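Local coordinates for ribulose-1,5-bisphosphate carboxylase/oxygenase large subunit (Rhodopseudomonas palustris, PDB 3QFW), which is a Rubisco-like protein of the ribulose-bisphosphate carboxylase family, though its own reaction remains uncertain, at residues P203-T208 against R213-V218. Residues are numbered along the deposited sequence; the frame is centred on the assembly and turned at random.
Sequences PNISGT and RRQLGV
Gln215 reaches from its helix to the main chain of the preceding loop, where its OE1 accepts a hydrogen bond from Ser206 N at 2.8 Å. The bond is somewhat bent, 143° at the hydrogen, and the donor stands 22° off the plane of the amide carbonyl. Packing is closest around OE1 and CB of Gln215: OE1 comes within 3.2 Å of Ile205 CA, and the methyl CG2 of Ile205 rests 3.6 Å from Gln215 CB. The two side chains run alongside each other in antiparallel sense; with CG beside the backbone N (chi1 -75°) and the chain extended beyond it, Gln215 carries its amide past the isoleucine to the next peptide. Phe177 of helix 177-195 touches both residues. In the TIM barrel of the Rubisco family, this is a beta-alpha loop at the C-terminal end of strand 200-202, leading into helix 209-222, with Thr208 as N-cap. Contact is looser at the other end of the amide. NE2 stays 3.8 Å from Ser206 O, and a water accepts from Gln215 NE2 at 3.2 Å while donating a weak bond to Ser206 O. A leucine in place of Gln215 would probably leave Ser206 N without its acceptor and the water without its amide donor. The Ser206 side chain packs on Ala170 and on Gln82 of the second subunit.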
loop_
_atom_site.group_PDB
_atom_site.type_symbol
_atom_site.label_atom_id
_atom_site.label_comp_id
_atom_site.label_asym_id
_atom_site.label_seq_id
_atom_site.Cartn_x
_atom_site.Cartn_y
_atom_site.Cartn_z
ATOM N N PRO B 203 -5.808 -20.449 0.376
ATOM C CA PRO B 203 -6.347 -19.636 1.477
ATOM C C PRO B 203 -5.659 -18.271 1.575
ATOM O O PRO B 203 -4.485 -18.136 1.216
ATOM C CB PRO B 203 -6.036 -20.476 2.718
ATOM C CG PRO B 203 -4.896 -21.345 2.303
ATOM C CD PRO B 203 -5.128 -21.658 0.862
ATOM N N ASN B 204 -6.389 -17.266 2.047
ATOM C CA ASN B 204 -5.840 -15.919 2.114
ATOM C C ASN B 204 -5.081 -15.686 3.407
ATOM O O ASN B 204 -5.677 -15.693 4.487
ATOM C CB ASN B 204 -6.938 -14.864 1.952
ATOM C CG ASN B 204 -6.381 -13.450 1.944
ATOM O OD1 ASN B 204 -5.573 -13.102 1.084
ATOM N ND2 ASN B 204 -6.804 -12.630 2.914
ATOM N N ILE B 205 -3.771 -15.487 3.309
ATOM C CA ILE B 205 -2.978 -15.131 4.490
ATOM C C ILE B 205 -2.894 -13.615 4.693
ATOM O O ILE B 205 -2.834 -12.861 3.723
ATOM C CB ILE B 205 -1.580 -15.764 4.476
ATOM C CG1 ILE B 205 -0.807 -15.339 3.224
ATOM C CG2 ILE B 205 -1.710 -17.282 4.530
ATOM C CD1 ILE B 205 0.681 -15.575 3.326
ATOM N N SER B 206 -2.867 -13.194 5.961
ATOM C CA SER B 206 -3.203 -11.828 6.358
ATOM C C SER B 206 -2.374 -11.284 7.526
ATOM O O SER B 206 -1.753 -12.044 8.269
ATOM C CB SER B 206 -4.674 -11.800 6.803
ATOM O OG SER B 206 -5.369 -10.750 6.175
ATOM N N GLY B 207 -2.395 -9.963 7.692
ATOM C CA GLY B 207 -1.877 -9.324 8.897
ATOM C C GLY B 207 -0.416 -8.912 8.827
ATOM O O GLY B 207 0.070 -8.512 7.772
ATOM N N THR B 208 0.285 -8.999 9.958
ATOM C CA THR B 208 1.715 -8.685 10.000
ATOM C C THR B 208 2.485 -9.861 9.421
ATOM O O THR B 208 1.918 -10.926 9.197
ATOM C CB THR B 208 2.230 -8.497 11.441
ATOM O OG1 THR B 208 2.175 -9.751 12.133
ATOM C CG2 THR B 208 1.412 -7.437 12.209
ATOM N N ARG B 213 3.363 -15.708 8.490
ATOM C CA ARG B 213 4.177 -16.914 8.623
ATOM C C ARG B 213 3.464 -17.988 9.432
ATOM O O ARG B 213 3.598 -19.172 9.137
ATOM C CB ARG B 213 5.533 -16.621 9.266
ATOM C CG ARG B 213 6.463 -15.723 8.463
ATOM C CD ARG B 213 7.757 -15.445 9.236
ATOM N NE ARG B 213 8.811 -14.908 8.374
ATOM C CZ ARG B 213 9.642 -13.928 8.716
ATOM N NH1 ARG B 213 9.554 -13.359 9.909
ATOM N NH2 ARG B 213 10.567 -13.511 7.862
ATOM N N ARG B 214 2.726 -17.579 10.462
ATOM C CA ARG B 214 1.934 -18.519 11.250
ATOM C C ARG B 214 0.897 -19.191 10.367
ATOM O O ARG B 214 0.706 -20.407 10.418
ATOM C CB ARG B 214 1.227 -17.797 12.402
ATOM C CG ARG B 214 0.324 -18.691 13.256
ATOM C CD ARG B 214 -0.325 -17.886 14.390
ATOM N NE ARG B 214 0.663 -17.090 15.115
ATOM C CZ ARG B 214 0.988 -17.272 16.393
ATOM N NH1 ARG B 214 0.391 -18.221 17.105
ATOM N NH2 ARG B 214 1.903 -16.500 16.962
ATOM N N GLN B 215 0.223 -18.386 9.557
ATOM C CA GLN B 215 -0.798 -18.902 8.657
ATOM C C GLN B 215 -0.200 -19.787 7.563
ATOM O O GLN B 215 -0.823 -20.761 7.133
ATOM C CB GLN B 215 -1.639 -17.761 8.083
ATOM C CG GLN B 215 -2.616 -17.201 9.117
ATOM C CD GLN B 215 -3.107 -15.805 8.798
ATOM O OE1 GLN B 215 -3.214 -15.412 7.637
ATOM N NE2 GLN B 215 -3.404 -15.041 9.846
ATOM N N LEU B 216 1.011 -19.451 7.130
ATOM C CA LEU B 216 1.734 -20.290 6.178
ATOM C C LEU B 216 2.070 -21.619 6.841
ATOM O O LEU B 216 2.052 -22.671 6.199
ATOM C CB LEU B 216 3.020 -19.601 5.720
ATOM C CG LEU B 216 3.847 -20.401 4.706
ATOM C CD1 LEU B 216 3.047 -20.592 3.441
ATOM C CD2 LEU B 216 5.162 -19.707 4.416
ATOM N N GLY B 217 2.381 -21.562 8.134
ATOM C CA GLY B 217 2.618 -22.765 8.912
ATOM C C GLY B 217 1.446 -23.728 8.849
ATOM O O GLY B 217 1.628 -24.930 8.646
ATOM N N VAL B 218 0.238 -23.200 9.028
ATOM C CA VAL B 218 -0.973 -24.008 8.949
ATOM C C VAL B 218 -1.136 -24.611 7.552
ATOM O O VAL B 218 -1.424 -25.798 7.408
ATOM C CB VAL B 218 -2.229 -23.184 9.306
ATOM C CG1 VAL B 218 -3.500 -23.999 9.061
ATOM C CG2 VAL B 218 -2.158 -22.687 10.755
HETATM O O HOH W 1 -4.091 -11.975 10.349
#